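Local coordinates for protein plantazolicin methyltransferase BamL (PDB 5DLY) that probably transfers methyl groups from S-adenosylmethionine to the amino terminus of desmethylplantazolicin, and is captured here with S-adenosylhomocysteine and a monoazolic substrate analogue, at residues 192-203 with 256-264; 42-51 with 230-241. All coordinates share one frame; numbering follows the deposited sequence.

Contact 1. Residues 192-203 with 256-264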
loop_
_atom_site.group_PDB
_atom_site.type_symbol
_atom_site.label_atom_id
_atom_site.label_comp_id
_atom_site.label_asym_id
_atom_site.label_seq_id
_atom_site.Cartn_x
_atom_site.Cartn_y
_atom_site.Cartn_z
ATOM N N MET A 192 -10.415 -9.289 -6.091
ATOM C CA MET A 192 -10.923 -8.048 -6.650
ATOM C C MET A 192 -12.371 -7.772 -6.230
ATOM O O MET A 192 -12.699 -6.665 -5.798
ATOM C CB MET A 192 -10.812 -8.089 -8.174
ATOM C CG MET A 192 -11.407 -6.880 -8.861
ATOM S SD MET A 192 -10.767 -5.367 -8.136
ATOM C CE MET A 192 -9.092 -5.392 -8.763
ATOM N N GLU A 193 -13.220 -8.789 -6.366
ATOM C CA GLU A 193 -14.624 -8.709 -5.984
ATOM C C GLU A 193 -14.802 -8.289 -4.517
ATOM O O GLU A 193 -15.585 -7.378 -4.216
ATOM C CB GLU A 193 -15.287 -10.066 -6.243
ATOM C CG GLU A 193 -16.736 -10.173 -5.813
ATOM C CD GLU A 193 -17.268 -11.582 -5.978
ATOM O OE1 GLU A 193 -17.032 -12.429 -5.087
ATOM O OE2 GLU A 193 -17.925 -11.837 -7.005
ATOM N N GLU A 194 -14.073 -8.940 -3.614
ATOM C CA GLU A 194 -14.171 -8.650 -2.181
ATOM C C GLU A 194 -13.665 -7.255 -1.847
ATOM O O GLU A 194 -14.239 -6.570 -1.005
ATOM C CB GLU A 194 -13.401 -9.681 -1.357
ATOM C CG GLU A 194 -14.023 -11.068 -1.361
ATOM C CD GLU A 194 -13.069 -12.136 -0.871
ATOM O OE1 GLU A 194 -11.850 -11.861 -0.753
ATOM O OE2 GLU A 194 -13.535 -13.263 -0.594
ATOM N N PHE A 195 -12.573 -6.863 -2.499
ATOM C CA PHE A 195 -11.961 -5.556 -2.295
ATOM C C PHE A 195 -12.904 -4.440 -2.742
ATOM O O PHE A 195 -13.058 -3.431 -2.038
ATOM C CB PHE A 195 -10.633 -5.522 -3.063
ATOM C CG PHE A 195 -9.748 -4.334 -2.762
ATOM C CD1 PHE A 195 -9.537 -3.894 -1.459
ATOM C CD2 PHE A 195 -9.081 -3.696 -3.797
ATOM C CE1 PHE A 195 -8.695 -2.811 -1.202
ATOM C CE2 PHE A 195 -8.234 -2.619 -3.549
ATOM C CZ PHE A 195 -8.048 -2.176 -2.247
ATOM N N LYS A 196 -13.546 -4.635 -3.896
ATOM C CA LYS A 196 -14.539 -3.680 -4.416
ATOM C C LYS A 196 -15.694 -3.489 -3.438
ATOM O O LYS A 196 -16.108 -2.352 -3.170
ATOM C CB LYS A 196 -15.084 -4.140 -5.772
ATOM C CG LYS A 196 -14.232 -3.766 -6.976
ATOM C CD LYS A 196 -15.038 -3.942 -8.260
ATOM C CE LYS A 196 -14.354 -3.315 -9.467
ATOM N NZ LYS A 196 -13.897 -4.313 -10.478
ATOM N N GLN A 197 -16.193 -4.602 -2.898
ATOM C CA GLN A 197 -17.271 -4.563 -1.914
ATOM C C GLN A 197 -16.850 -3.804 -0.657
ATOM O O GLN A 197 -17.610 -2.983 -0.131
ATOM C CB GLN A 197 -17.744 -5.976 -1.558
ATOM C CG GLN A 197 -19.064 -6.013 -0.790
ATOM C CD GLN A 197 -20.175 -5.211 -1.451
ATOM O OE1 GLN A 197 -20.453 -5.360 -2.646
ATOM N NE2 GLN A 197 -20.822 -4.354 -0.672
ATOM N N LEU A 198 -15.631 -4.067 -0.186
ATOM C CA LEU A 198 -15.108 -3.385 0.994
ATOM C C LEU A 198 -15.029 -1.861 0.791
ATOM O O LEU A 198 -15.468 -1.099 1.656
ATOM C CB LEU A 198 -13.731 -3.952 1.393
ATOM C CG LEU A 198 -13.174 -3.608 2.786
ATOM C CD1 LEU A 198 -12.232 -4.709 3.261
ATOM C CD2 LEU A 198 -12.478 -2.254 2.820
ATOM N N LEU A 199 -14.476 -1.422 -0.343
ATOM C CA LEU A 199 -14.317 0.014 -0.614
ATOM C C LEU A 199 -15.657 0.708 -0.860
ATOM O O LEU A 199 -15.819 1.878 -0.533
ATOM C CB LEU A 199 -13.328 0.278 -1.758
ATOM C CG LEU A 199 -11.834 -0.001 -1.494
ATOM C CD1 LEU A 199 -10.959 0.850 -2.400
ATOM C CD2 LEU A 199 -11.405 0.196 -0.047
ATOM N N HIS A 200 -16.616 -0.032 -1.411
ATOM C CA HIS A 200 -17.982 0.463 -1.523
ATOM C C HIS A 200 -18.593 0.723 -0.149
ATOM O O HIS A 200 -19.127 1.803 0.109
ATOM C CB HIS A 200 -18.841 -0.531 -2.302
ATOM C CG HIS A 200 -20.302 -0.217 -2.266
ATOM N ND1 HIS A 200 -20.819 0.971 -2.741
ATOM C CD2 HIS A 200 -21.356 -0.931 -1.806
ATOM C CE1 HIS A 200 -22.131 0.972 -2.578
ATOM N NE2 HIS A 200 -22.481 -0.170 -2.014
ATOM N N VAL A 201 -18.487 -0.264 0.728
ATOM C CA VAL A 201 -19.098 -0.211 2.053
ATOM C C VAL A 201 -18.537 0.918 2.924
ATOM O O VAL A 201 -19.291 1.620 3.602
ATOM C CB VAL A 201 -19.043 -1.596 2.734
ATOM C CG1 VAL A 201 -19.359 -1.512 4.216
ATOM C CG2 VAL A 201 -20.016 -2.535 2.034
ATOM N N VAL A 202 -17.222 1.120 2.875
ATOM C CA VAL A 202 -16.582 2.129 3.720
ATOM C C VAL A 202 -16.710 3.556 3.171
ATOM O O VAL A 202 -16.417 4.517 3.885
ATOM C CB VAL A 202 -15.094 1.800 4.020
ATOM C CG1 VAL A 202 -14.959 0.423 4.654
ATOM C CG2 VAL A 202 -14.242 1.917 2.763
ATOM N N THR A 203 -17.143 3.698 1.917
ATOM C CA THR A 203 -17.305 5.027 1.316
ATOM C C THR A 203 -18.752 5.457 1.077
ATOM O O THR A 203 -19.017 6.643 0.964
ATOM C CB THR A 203 -16.541 5.192 -0.015
ATOM O OG1 THR A 203 -17.039 4.265 -0.991
ATOM C CG2 THR A 203 -15.039 4.999 0.183
ATOM N N ALA A 256 -1.202 -9.510 -11.706
ATOM C CA ALA A 256 -1.869 -8.227 -11.489
ATOM C C ALA A 256 -2.166 -8.040 -10.005
ATOM O O ALA A 256 -2.596 -8.970 -9.328
ATOM C CB ALA A 256 -3.154 -8.140 -12.304
ATOM N N LEU A 257 -1.911 -6.834 -9.512
ATOM C CA LEU A 257 -2.156 -6.495 -8.115
ATOM C C LEU A 257 -3.510 -5.813 -7.995
ATOM O O LEU A 257 -4.040 -5.301 -8.987
ATOM C CB LEU A 257 -1.058 -5.550 -7.618
ATOM C CG LEU A 257 0.336 -6.172 -7.481
ATOM C CD1 LEU A 257 1.409 -5.101 -7.436
ATOM C CD2 LEU A 257 0.421 -7.045 -6.241
ATOM N N LEU A 258 -4.065 -5.806 -6.784
ATOM C CA LEU A 258 -5.220 -4.957 -6.478
ATOM C C LEU A 258 -4.760 -3.519 -6.253
ATOM O O LEU A 258 -3.790 -3.281 -5.516
ATOM C CB LEU A 258 -5.920 -5.454 -5.217
ATOM C CG LEU A 258 -6.350 -6.920 -5.142
ATOM C CD1 LEU A 258 -6.976 -7.190 -3.784
ATOM C CD2 LEU A 258 -7.345 -7.220 -6.247
ATOM N N HIS A 259 -5.443 -2.568 -6.897
ATOM C CA HIS A 259 -5.196 -1.141 -6.699
ATOM C C HIS A 259 -6.501 -0.493 -6.282
ATOM O O HIS A 259 -7.497 -0.607 -6.991
ATOM C CB HIS A 259 -4.694 -0.491 -7.991
ATOM C CG HIS A 259 -3.467 -1.134 -8.545
ATOM N ND1 HIS A 259 -3.514 -2.302 -9.272
ATOM C CD2 HIS A 259 -2.160 -0.781 -8.476
ATOM C CE1 HIS A 259 -2.289 -2.651 -9.616
ATOM N NE2 HIS A 259 -1.452 -1.740 -9.162
ATOM N N GLY A 260 -6.509 0.159 -5.124
ATOM C CA GLY A 260 -7.733 0.771 -4.599
ATOM C C GLY A 260 -7.482 2.196 -4.171
ATOM O O GLY A 260 -6.425 2.502 -3.610
ATOM N N TRP A 261 -8.435 3.075 -4.479
ATOM C CA TRP A 261 -8.380 4.473 -4.066
ATOM C C TRP A 261 -9.629 4.842 -3.303
ATOM O O TRP A 261 -10.746 4.476 -3.704
ATOM C CB TRP A 261 -8.282 5.424 -5.270
ATOM C CG TRP A 261 -7.158 5.156 -6.215
ATOM C CD1 TRP A 261 -7.116 4.197 -7.179
ATOM C CD2 TRP A 261 -5.920 5.870 -6.296
ATOM N NE1 TRP A 261 -5.921 4.251 -7.853
ATOM C CE2 TRP A 261 -5.171 5.278 -7.339
ATOM C CE3 TRP A 261 -5.376 6.965 -5.603
ATOM C CZ2 TRP A 261 -3.893 5.724 -7.689
ATOM C CZ3 TRP A 261 -4.100 7.411 -5.951
ATOM C CH2 TRP A 261 -3.373 6.787 -6.987
ATOM N N ILE A 262 -9.432 5.556 -2.197
ATOM C CA ILE A 262 -10.502 6.224 -1.474
ATOM C C ILE A 262 -10.181 7.714 -1.578
ATOM O O ILE A 262 -9.163 8.183 -1.055
ATOM C CB ILE A 262 -10.588 5.728 -0.015
ATOM C CG1 ILE A 262 -11.045 4.267 0.024
ATOM C CG2 ILE A 262 -11.580 6.550 0.795
ATOM C CD1 ILE A 262 -10.662 3.541 1.299
ATOM N N ILE A 263 -11.038 8.445 -2.289
ATOM C CA ILE A 263 -10.748 9.818 -2.704
ATOM C C ILE A 263 -11.708 10.794 -2.030
ATOM O O ILE A 263 -12.921 10.638 -2.134
ATOM C CB ILE A 263 -10.864 9.955 -4.242
ATOM C CG1 ILE A 263 -9.840 9.048 -4.934
ATOM C CG2 ILE A 263 -10.682 11.407 -4.684
ATOM C CD1 ILE A 263 -10.322 8.477 -6.253
ATOM N N LYS A 264 -11.162 11.778 -1.326
ATOM C CA LYS A 264 -11.996 12.814 -0.719
ATOM C C LYS A 264 -11.768 14.164 -1.393
ATOM O O LYS A 264 -10.635 14.648 -1.516
ATOM C CB LYS A 264 -11.791 12.903 0.804
ATOM C CG LYS A 264 -12.754 13.862 1.499
ATOM C CD LYS A 264 -12.607 13.786 3.007
ATOM C CE LYS A 264 -13.580 14.725 3.710
ATOM N NZ LYS A 264 -13.649 14.423 5.165
#

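Contact 2. Residues 42-51 with 230-241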
loop_
_atom_site.group_PDB
_atom_site.type_symbol
_atom_site.label_atom_id
_atom_site.label_comp_id
_atom_site.label_asym_id
_atom_site.label_seq_id
_atom_site.Cartn_x
_atom_site.Cartn_y
_atom_site.Cartn_z
ATOM N N SER A 42 8.681 2.595 -6.117
ATOM C CA SER A 42 8.715 3.913 -6.742
ATOM C C SER A 42 7.559 4.113 -7.712
ATOM O O SER A 42 7.064 5.228 -7.858
ATOM C CB SER A 42 10.043 4.185 -7.455
ATOM O OG SER A 42 10.243 3.299 -8.540
ATOM N N ILE A 43 7.149 3.046 -8.393
ATOM C CA ILE A 43 6.000 3.147 -9.294
ATOM C C ILE A 43 4.707 3.462 -8.537
ATOM O O ILE A 43 3.955 4.366 -8.921
ATOM C CB ILE A 43 5.879 1.911 -10.192
ATOM C CG1 ILE A 43 7.077 1.881 -11.132
ATOM C CG2 ILE A 43 4.568 1.916 -10.974
ATOM C CD1 ILE A 43 7.297 0.539 -11.783
ATOM N N SER A 44 4.468 2.754 -7.438
ATOM C CA SER A 44 3.299 3.037 -6.617
ATOM C C SER A 44 3.315 4.442 -6.027
ATOM O O SER A 44 2.282 5.109 -6.017
ATOM C CB SER A 44 3.162 2.000 -5.515
ATOM O OG SER A 44 2.949 0.722 -6.078
ATOM N N ILE A 45 4.483 4.883 -5.552
ATOM C CA ILE A 45 4.618 6.232 -4.983
ATOM C C ILE A 45 4.368 7.302 -6.051
ATOM O O ILE A 45 3.579 8.226 -5.844
ATOM C CB ILE A 45 6.000 6.449 -4.325
ATOM C CG1 ILE A 45 6.185 5.509 -3.120
ATOM C CG2 ILE A 45 6.180 7.918 -3.942
ATOM C CD1 ILE A 45 7.629 5.371 -2.655
ATOM N N GLU A 46 5.020 7.164 -7.206
ATOM C CA GLU A 46 4.832 8.160 -8.257
ATOM C C GLU A 46 3.408 8.158 -8.806
ATOM O O GLU A 46 2.929 9.182 -9.311
ATOM C CB GLU A 46 5.865 8.002 -9.383
ATOM C CG GLU A 46 7.315 8.246 -8.959
ATOM C CD GLU A 46 7.587 9.644 -8.402
ATOM O OE1 GLU A 46 6.790 10.571 -8.628
ATOM O OE2 GLU A 46 8.620 9.818 -7.720
ATOM N N THR A 47 2.719 7.023 -8.681
ATOM C CA THR A 47 1.326 6.931 -9.097
ATOM C C THR A 47 0.493 7.819 -8.188
ATOM O O THR A 47 -0.286 8.624 -8.686
ATOM C CB THR A 47 0.815 5.479 -9.101
ATOM O OG1 THR A 47 1.533 4.731 -10.084
ATOM C CG2 THR A 47 -0.678 5.404 -9.436
ATOM N N PHE A 48 0.674 7.725 -6.867
ATOM C CA PHE A 48 -0.141 8.585 -6.012
ATOM C C PHE A 48 0.240 10.061 -6.103
ATOM O O PHE A 48 -0.626 10.924 -6.007
ATOM C CB PHE A 48 -0.340 8.060 -4.569
ATOM C CG PHE A 48 0.868 8.167 -3.658
ATOM C CD1 PHE A 48 1.384 9.404 -3.263
ATOM C CD2 PHE A 48 1.411 7.015 -3.100
ATOM C CE1 PHE A 48 2.458 9.472 -2.374
ATOM C CE2 PHE A 48 2.477 7.077 -2.209
ATOM C CZ PHE A 48 3.005 8.308 -1.855
ATOM N N LEU A 49 1.525 10.344 -6.323
ATOM C CA LEU A 49 1.960 11.732 -6.525
ATOM C C LEU A 49 1.404 12.322 -7.809
ATOM O O LEU A 49 0.970 13.482 -7.831
ATOM C CB LEU A 49 3.477 11.839 -6.476
ATOM C CG LEU A 49 4.088 11.537 -5.110
ATOM C CD1 LEU A 49 5.598 11.503 -5.228
ATOM C CD2 LEU A 49 3.644 12.542 -4.056
ATOM N N SER A 50 1.399 11.530 -8.877
ATOM C CA SER A 50 0.845 12.001 -10.139
ATOM C C SER A 50 -0.657 12.219 -10.014
ATOM O O SER A 50 -1.180 13.215 -10.512
ATOM C CB SER A 50 1.153 11.029 -11.271
ATOM O OG SER A 50 0.537 11.471 -12.472
ATOM N N PHE A 51 -1.340 11.297 -9.334
ATOM C CA PHE A 51 -2.772 11.416 -9.104
ATOM C C PHE A 51 -3.089 12.700 -8.350
ATOM O O PHE A 51 -3.980 13.455 -8.753
ATOM C CB PHE A 51 -3.322 10.204 -8.333
ATOM C CG PHE A 51 -4.795 10.294 -8.041
ATOM C CD1 PHE A 51 -5.256 10.903 -6.864
ATOM C CD2 PHE A 51 -5.732 9.769 -8.932
ATOM C CE1 PHE A 51 -6.620 10.989 -6.595
ATOM C CE2 PHE A 51 -7.100 9.854 -8.661
ATOM C CZ PHE A 51 -7.538 10.466 -7.495
ATOM N N SER A 230 -4.157 11.110 -17.849
ATOM C CA SER A 230 -3.618 12.179 -17.007
ATOM C C SER A 230 -2.377 11.724 -16.233
ATOM O O SER A 230 -1.365 12.415 -16.235
ATOM C CB SER A 230 -4.681 12.714 -16.040
ATOM O OG SER A 230 -5.822 13.190 -16.728
ATOM N N LEU A 231 -2.456 10.556 -15.595
ATOM C CA LEU A 231 -1.326 10.014 -14.835
ATOM C C LEU A 231 -0.059 9.881 -15.672
ATOM O O LEU A 231 1.023 10.280 -15.234
ATOM C CB LEU A 231 -1.673 8.657 -14.217
ATOM C CG LEU A 231 -2.747 8.616 -13.132
ATOM C CD1 LEU A 231 -3.022 7.181 -12.716
ATOM C CD2 LEU A 231 -2.325 9.433 -11.928
ATOM N N MET A 232 -0.201 9.328 -16.878
ATOM C CA MET A 232 0.943 9.032 -17.743
ATOM C C MET A 232 1.618 10.261 -18.361
ATOM O O MET A 232 2.711 10.152 -18.917
ATOM C CB MET A 232 0.561 8.017 -18.827
ATOM C CG MET A 232 0.375 6.592 -18.318
ATOM S SD MET A 232 1.700 5.971 -17.255
ATOM C CE MET A 232 3.103 6.098 -18.362
ATOM N N ARG A 233 0.966 11.416 -18.262
ATOM C CA ARG A 233 1.570 12.693 -18.650
ATOM C C ARG A 233 2.667 13.151 -17.683
ATOM O O ARG A 233 3.491 14.002 -18.027
ATOM C CB ARG A 233 0.499 13.786 -18.749
ATOM C CG ARG A 233 -0.257 13.807 -20.068
ATOM C CD ARG A 233 -1.433 14.779 -20.039
ATOM N NE ARG A 233 -1.031 16.178 -19.871
ATOM C CZ ARG A 233 -1.137 17.128 -20.802
ATOM N NH1 ARG A 233 -1.639 16.856 -22.005
ATOM N NH2 ARG A 233 -0.742 18.364 -20.529
ATOM N N ASN A 234 2.674 12.589 -16.476
ATOM C CA ASN A 234 3.596 13.025 -15.434
ATOM C C ASN A 234 4.990 12.438 -15.632
ATOM O O ASN A 234 5.163 11.220 -15.610
ATOM C CB ASN A 234 3.030 12.674 -14.049
ATOM C CG ASN A 234 3.823 13.293 -12.909
ATOM O OD1 ASN A 234 4.998 12.979 -12.714
ATOM N ND2 ASN A 234 3.174 14.155 -12.129
ATOM N N ARG A 235 5.976 13.317 -15.823
ATOM C CA ARG A 235 7.349 12.906 -16.118
ATOM C C ARG A 235 8.016 12.106 -14.997
ATOM O O ARG A 235 8.867 11.261 -15.265
ATOM C CB ARG A 235 8.211 14.115 -16.487
ATOM C CG ARG A 235 7.986 14.629 -17.901
ATOM C CD ARG A 235 8.913 15.795 -18.214
ATOM N NE ARG A 235 8.458 17.036 -17.585
ATOM C CZ ARG A 235 7.972 18.088 -18.242
ATOM N NH1 ARG A 235 7.887 18.080 -19.568
ATOM N NH2 ARG A 235 7.582 19.162 -17.568
ATOM N N ASN A 236 7.628 12.371 -13.750
ATOM C CA ASN A 236 8.187 11.642 -12.616
ATOM C C ASN A 236 7.754 10.178 -12.625
ATOM O O ASN A 236 8.544 9.292 -12.304
ATOM C CB ASN A 236 7.817 12.307 -11.285
ATOM C CG ASN A 236 8.354 13.722 -11.164
ATOM O OD1 ASN A 236 7.594 14.666 -10.940
ATOM N ND2 ASN A 236 9.664 13.873 -11.294
ATOM N N LEU A 237 6.497 9.937 -12.997
ATOM C CA LEU A 237 5.976 8.578 -13.129
ATOM C C LEU A 237 6.630 7.867 -14.311
ATOM O O LEU A 237 6.990 6.695 -14.217
ATOM C CB LEU A 237 4.448 8.590 -13.265
ATOM C CG LEU A 237 3.741 7.250 -13.511
ATOM C CD1 LEU A 237 4.095 6.223 -12.436
ATOM C CD2 LEU A 237 2.232 7.427 -13.593
ATOM N N GLN A 238 6.786 8.587 -15.415
ATOM C CA GLN A 238 7.519 8.069 -16.571
ATOM C C GLN A 238 8.934 7.635 -16.187
ATOM O O GLN A 238 9.360 6.531 -16.532
ATOM C CB GLN A 238 7.602 9.119 -17.677
ATOM C CG GLN A 238 6.276 9.481 -18.317
ATOM C CD GLN A 238 6.407 10.656 -19.268
ATOM O OE1 GLN A 238 7.510 11.153 -19.517
ATOM N NE2 GLN A 238 5.285 11.111 -19.795
ATOM N N ASP A 239 9.653 8.502 -15.473
ATOM C CA ASP A 239 11.027 8.221 -15.044
ATOM C C ASP A 239 11.122 6.964 -14.170
ATOM O O ASP A 239 12.058 6.177 -14.315
ATOM C CB ASP A 239 11.631 9.431 -14.317
ATOM C CG ASP A 239 11.950 10.592 -15.257
ATOM O OD1 ASP A 239 11.943 10.403 -16.497
ATOM O OD2 ASP A 239 12.209 11.706 -14.747
ATOM N N ALA A 240 10.148 6.779 -13.278
ATOM C CA ALA A 240 10.102 5.607 -12.401
ATOM C C ALA A 240 9.891 4.322 -13.195
ATOM O O ALA A 240 10.419 3.264 -12.836
ATOM C CB ALA A 240 9.013 5.762 -11.346
ATOM N N LEU A 241 9.131 4.422 -14.281
ATOM C CA LEU A 241 8.839 3.256 -15.114
ATOM C C LEU A 241 10.035 2.904 -16.004
ATOM O O LEU A 241 10.195 1.756 -16.431
ATOM C CB LEU A 241 7.569 3.489 -15.947
ATOM C CG LEU A 241 6.236 3.443 -15.186
ATOM C CD1 LEU A 241 5.157 4.265 -15.875
ATOM C CD2 LEU A 241 5.755 2.013 -14.971
HETATM O O HOH W 1 12.013 3.373 -10.519
HETATM O O HOH W 2 0.195 14.724 -12.394
#

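Contact 1. Residues 192-203 with 256-264
The ring of Phe195 meets strand 258-264 at its edge, where His259 C and Gly260 N lie in the ring plane; one face carries Leu199 CG, 4.2 Å above the plane and offset toward the rim. This is helix-on-sheet packing in a Rossmann-like methyltransferase fold: helix 192-203 runs nearly parallel to the strand, with 9° between the two short axes at a separation of 9.6 Å. Gly260 suits its place because it has no side chain, and Phe195 and Leu199 CD1 settle directly on its backbone, Phe195 CE2 3.6 Å from Gly260 CA. Phe195 reaches the strand because its CG stands opposite the backbone N (chi1 -169°). Leu258 CB approaches the same ring obliquely, 3.9 Å from Phe195 CD2. At the start of the helix the unbranched Met192, bent at its second and third torsions, brings CE within 3.6 Å of Leu258 CD2, and the two side chains slide past each other in opposite directions. Leu199 sends its other branch, CD2, against Ile262 CD1 at 3.7 Å. Thr203 serves both polar and apolar needs: its OG1 donates to Leu199 O (2.7 Å), one turn back, while its CG2 packs on Ile262 CG2 at 3.8 Å.

Contact 2. Residues 42-51 with 230-241
Glu46 and Asn236 cross obliquely, the carboxylate and amide planes 38° apart. Glu46 OE1 lies 3.3 Å from Asn236 CB, so the carboxylate meets the aliphatic root of the asparagine and not its amide. Glu46 CG, anti to the carbonyl carbon, packs on Ala240 CB, and a bend at chi2 then turns the carboxylate toward Asn236; its other oxygen, OE2, is hydrogen-bonded to Tyr76 of helix 72-80. Small Ala240 suits this close approach of backbones, and Ser42 faces the same methyl while a water joins its OG to Ala240 O. Beside them Ile43 and Leu241 cross at about a right angle, Ile43 CD1 to Leu241 CD2 at 3.8 Å. Leu237 lies obliquely across Thr47, with Leu237 CD1 3.8 Å from Thr47 OG1. That hydroxyl is already given to Ile43 O within its own helix.

The arrangement is an antiparallel helix pair: helix 235-241 runs at 169° to segment 42-51 of the long helix 23-56, their axes 8.8 Å apart. Just before this helix the chain turns at Asn234, the N-cap, whose OD1 accepts from Asn236 N at 2.9 Å and more weakly from Leu237 N.

Ser50 OG makes the one direct hydrogen bond between the two segments. With OG opposite the backbone N (chi1 177°), the hydroxyl donates in the carbonyl plane, on a lone pair of Leu231 O, at 3.0 Å; the same oxygen also accepts from Asn234 N. A second water bridges Ser50 O and Asn234 ND2. Leu231 CD2 sits against the backbone of Phe51, 3.3 Å from Phe51 N, with Phe51 CB next to it.

The centres of contact 1 and contact 2 lie 21 Å apart, on opposite faces of the mixed sheet. Helix 192-203 covers strand 258-265 on one face, whereas helix 23-56 covers the other and carries 235-241 as an outer layer. The two meet through Trp261, whose ring, on the far side of the strand from helix 192-203, stacks with that of Phe51. Along the chain the segments alternate: 42-51, 192-203, 230-241, 256-264, so the contacts interlock early and late parts of the sequence. Both lie away from the annotated sites, although the Leu258 side chain of contact 1 is about 7 Å from the bound substrate analogue. The sheet, through Trp261 of strand 258-265, lies between the two contacts.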